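Local atomic coordinates of endoglucanase, glycoside hydrolase family 5 protein (Cytophaga hutchinsonii, PDB entry 5IHS), a protein that probably hydrolyses internal beta-1,4-glucosidic bonds of cellulose as an endoglucanase, contributing to cellulose use by this bacterium. Residues E142-Y147 with I153-Y158. Residues are numbered along the deposited sequence; the frame is centred on the assembly and turned at random.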
ATOM      1  N   GLU A 142      12.063 -13.214   7.175  1.00 10.30           N
ATOM      2  CA  GLU A 142      12.865 -12.324   8.012  1.00 10.41           C
ATOM      3  C   GLU A 142      12.019 -11.204   8.600  1.00  9.97           C
ATOM      4  O   GLU A 142      12.145 -10.873   9.787  1.00 10.25           O
ATOM      5  CB  GLU A 142      14.003 -11.733   7.191  1.00 11.98           C
ATOM      6  CG  GLU A 142      15.050 -12.748   6.852  1.00 15.93           C
ATOM      7  CD  GLU A 142      16.125 -12.211   5.940  1.00 18.97           C
ATOM      8  OE1 GLU A 142      16.134 -10.992   5.675  1.00 20.48           O
ATOM      9  OE2 GLU A 142      16.971 -13.018   5.494  1.00 20.61           O
ATOM     10  N   MET A 143      11.158 -10.596   7.782  1.00  9.44           N
ATOM     11  CA  MET A 143      10.330  -9.506   8.275  1.00  9.61           C
ATOM     12  C   MET A 143       9.346 -10.000   9.321  1.00  9.50           C
ATOM     13  O   MET A 143       9.143  -9.344  10.349  1.00  9.73           O
ATOM     14  CB  MET A 143       9.600  -8.823   7.110  1.00 10.08           C
ATOM     15  CG  MET A 143      10.498  -8.100   6.102  1.00 11.70           C
ATOM     16  SD  MET A 143      11.483  -6.773   6.814  1.00 13.79           S
ATOM     17  CE  MET A 143      13.001  -7.638   7.009  1.00 16.49           C
ATOM     18  N   ALA A 144       8.717 -11.149   9.071  1.00  9.30           N
ATOM     19  CA  ALA A 144       7.746 -11.689  10.012  1.00  9.86           C
ATOM     20  C   ALA A 144       8.414 -12.123  11.311  1.00 10.37           C
ATOM     21  O   ALA A 144       7.851 -11.941  12.393  1.00 10.59           O
ATOM     22  CB  ALA A 144       7.001 -12.848   9.358  1.00 10.21           C
ATOM     23  N   LYS A 145       9.614 -12.697  11.235  1.00  9.66           N
ATOM     24  CA  LYS A 145      10.299 -13.077  12.469  1.00 10.76           C
ATOM     25  C   LYS A 145      10.614 -11.848  13.312  1.00 11.22           C
ATOM     26  O   LYS A 145      10.490 -11.877  14.542  1.00 12.88           O
ATOM     27  CB  LYS A 145      11.568 -13.866  12.149  1.00 12.92           C
ATOM     28  CG  LYS A 145      12.257 -14.427  13.399  1.00 15.44           C
ATOM     29  CD  LYS A 145      13.426 -15.353  13.065  1.00 18.58           C
ATOM     30  CE  LYS A 145      14.023 -15.962  14.333  1.00 22.12           C
ATOM     31  NZ  LYS A 145      15.182 -16.871  14.077  1.00 24.38           N
ATOM     32  N   LYS A 146      11.027 -10.759  12.672  1.00 10.49           N
ATOM     33  CA  LYS A 146      11.406  -9.569  13.424  1.00 11.79           C
ATOM     34  C   LYS A 146      10.191  -8.809  13.937  1.00 11.36           C
ATOM     35  O   LYS A 146      10.183  -8.352  15.086  1.00 12.83           O
ATOM     36  CB  LYS A 146      12.266  -8.657  12.555  1.00 12.96           C
ATOM     37  CG  LYS A 146      12.711  -7.388  13.283  1.00 14.50           C
ATOM     38  CD  LYS A 146      13.820  -6.662  12.547  1.00 15.54           C
ATOM     39  CE  LYS A 146      14.364  -5.473  13.351  1.00 15.84           C
ATOM     40  NZ  LYS A 146      15.241  -4.616  12.523  1.00 16.01           N
ATOM     41  N   TYR A 147       9.163  -8.655  13.107  1.00 10.37           N
ATOM     42  CA  TYR A 147       8.060  -7.755  13.410  1.00 10.57           C
ATOM     43  C   TYR A 147       6.747  -8.479  13.695  1.00 10.80           C
ATOM     44  O   TYR A 147       5.714  -7.820  13.854  1.00 11.52           O
ATOM     45  CB  TYR A 147       7.882  -6.770  12.255  1.00 11.32           C
ATOM     46  CG  TYR A 147       9.077  -5.865  12.025  1.00 12.00           C
ATOM     47  CD1 TYR A 147       9.402  -4.878  12.936  1.00 12.03           C
ATOM     48  CD2 TYR A 147       9.872  -5.992  10.898  1.00 13.29           C
ATOM     49  CE1 TYR A 147      10.481  -4.031  12.728  1.00 12.94           C
ATOM     50  CE2 TYR A 147      10.951  -5.157  10.680  1.00 14.48           C
ATOM     51  CZ  TYR A 147      11.259  -4.179  11.601  1.00 14.27           C
ATOM     52  OH  TYR A 147      12.348  -3.351  11.367  1.00 16.01           O
ATOM     53  N   ILE A 153       2.007  -3.747  11.346  1.00  7.80           N
ATOM     54  CA  ILE A 153       2.519  -4.340  10.109  1.00  8.08           C
ATOM     55  C   ILE A 153       1.388  -4.849   9.225  1.00  7.40           C
ATOM     56  O   ILE A 153       0.527  -5.611   9.676  1.00  8.01           O
ATOM     57  CB  ILE A 153       3.462  -5.510  10.433  1.00  9.90           C
ATOM     58  CG1 ILE A 153       4.518  -5.146  11.493  1.00 11.50           C
ATOM     59  CG2 ILE A 153       4.057  -6.085   9.142  1.00 10.63           C
ATOM     60  CD1 ILE A 153       5.458  -4.072  11.074  1.00 11.66           C
ATOM     61  N   ILE A 154       1.466  -4.504   7.940  1.00  7.12           N
ATOM     62  CA  ILE A 154       0.668  -5.077   6.858  1.00  7.05           C
ATOM     63  C   ILE A 154       1.655  -5.551   5.792  1.00  6.45           C
ATOM     64  O   ILE A 154       2.567  -4.808   5.419  1.00  7.62           O
ATOM     65  CB  ILE A 154      -0.288  -4.015   6.268  1.00  7.01           C
ATOM     66  CG1 ILE A 154      -1.243  -3.483   7.346  1.00  8.00           C
ATOM     67  CG2 ILE A 154      -1.054  -4.575   5.071  1.00  7.66           C
ATOM     68  CD1 ILE A 154      -1.921  -2.182   6.963  1.00  8.97           C
ATOM     69  N   TYR A 155       1.506  -6.794   5.329  1.00  6.64           N
ATOM     70  CA  TYR A 155       2.395  -7.344   4.312  1.00  6.58           C
ATOM     71  C   TYR A 155       1.734  -7.269   2.941  1.00  6.63           C
ATOM     72  O   TYR A 155       0.546  -7.561   2.809  1.00  8.80           O
ATOM     73  CB  TYR A 155       2.731  -8.805   4.606  1.00  7.32           C
ATOM     74  CG  TYR A 155       3.322  -9.049   5.970  1.00  7.31           C
ATOM     75  CD1 TYR A 155       4.685  -8.944   6.191  1.00  7.96           C
ATOM     76  CD2 TYR A 155       2.518  -9.400   7.039  1.00  7.79           C
ATOM     77  CE1 TYR A 155       5.227  -9.182   7.443  1.00  9.16           C
ATOM     78  CE2 TYR A 155       3.051  -9.644   8.297  1.00  8.35           C
ATOM     79  CZ  TYR A 155       4.403  -9.535   8.491  1.00  8.93           C
ATOM     80  OH  TYR A 155       4.965  -9.754   9.730  1.00 10.00           O
ATOM     81  N   GLU A 156       2.509  -6.925   1.909  1.00  6.18           N
ATOM     82  CA  GLU A 156       2.028  -6.874   0.526  1.00  6.05           C
ATOM     83  C   GLU A 156       3.018  -7.682  -0.313  1.00  6.10           C
ATOM     84  O   GLU A 156       4.129  -7.236  -0.608  1.00  6.52           O
ATOM     85  CB  GLU A 156       1.875  -5.426   0.068  1.00  5.81           C
ATOM     86  CG  GLU A 156       1.466  -5.301  -1.391  1.00  6.44           C
ATOM     87  CD  GLU A 156       1.285  -3.869  -1.858  1.00  6.49           C
ATOM     88  OE1 GLU A 156       1.610  -2.926  -1.102  1.00  6.96           O
ATOM     89  OE2 GLU A 156       0.791  -3.692  -3.009  1.00  6.62           O
ATOM     90  N   VAL A 157       2.621  -8.909  -0.671  1.00  6.14           N
ATOM     91  CA  VAL A 157       3.587  -9.903  -1.147  1.00  6.17           C
ATOM     92  C   VAL A 157       3.908  -9.842  -2.634  1.00  6.30           C
ATOM     93  O   VAL A 157       4.890 -10.465  -3.060  1.00  7.15           O
ATOM     94  CB  VAL A 157       3.153 -11.333  -0.766  1.00  7.60           C
ATOM     95  CG1 VAL A 157       3.076 -11.473   0.754  1.00  8.29           C
ATOM     96  CG2 VAL A 157       1.835 -11.726  -1.424  1.00  8.65           C
ATOM     97  N   TYR A 158       3.135  -9.110  -3.431  1.00  6.22           N
ATOM     98  CA  TYR A 158       3.360  -9.091  -4.884  1.00  6.39           C
ATOM     99  C   TYR A 158       2.656  -7.850  -5.456  1.00  6.05           C
ATOM    100  O   TYR A 158       1.502  -7.932  -5.874  1.00  6.40           O
ATOM    101  CB  TYR A 158       2.818 -10.369  -5.514  1.00  7.44           C
ATOM    102  CG  TYR A 158       3.195 -10.640  -6.961  1.00  7.43           C
ATOM    103  CD1 TYR A 158       3.707  -9.648  -7.786  1.00  7.01           C
ATOM    104  CD2 TYR A 158       3.026 -11.913  -7.497  1.00  7.91           C
ATOM    105  CE1 TYR A 158       4.030  -9.918  -9.107  1.00  7.62           C
ATOM    106  CE2 TYR A 158       3.347 -12.190  -8.810  1.00  8.41           C
ATOM    107  CZ  TYR A 158       3.847 -11.188  -9.612  1.00  7.79           C
ATOM    108  OH  TYR A 158       4.178 -11.411 -10.929  1.00  9.15           O
TER
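I153 opens the strand by pushing its longer branch against Y147, the last residue of the helix. Its CG1 lies 3.8 Å from the CB of Y147, with its CD1 equally close, the two side chains crossing at about a right angle. With CG1 set anti to its own carbonyl carbon (chi1 -49°), this branch reaches the helix, while the other, CG2, covers one face of the Y155 ring, 3.5 Å above its plane and nearer the ring's edge than its centre. A beta-branched isoleucine suits the place because it serves two neighbours at once. Y147 in turn gives the strand its aliphatic CB, while its ring leads away to helix 99-116, where its hydroxyl is hydrogen-bonded to N111.

Helix 133-147 and strand 153-156 are the last two elements of the beta-alpha-beta unit that starts with strand 119-125, one step round the eight-stranded TIM barrel of this family 5 glycoside hydrolase. Their segments run antiparallel, at 173°, and the axes of these short segments approach to 10.7 Å.

Y155, two residues on and again facing the helix, spans that gap with a long flat side chain. Its OH comes within 3.4 Å of the CA of A144, where a small methyl leaves room for it, and 3.7 Å from the CB of A144. M143 meets the ring at its edge, CB to CE1 at 4.4 Å, and its flexible thioether can then turn away. Buried though it is, the phenol hydroxyl is satisfied by a hydrogen bond to D186, beyond helix 167-185, whose I182 also touches Y155.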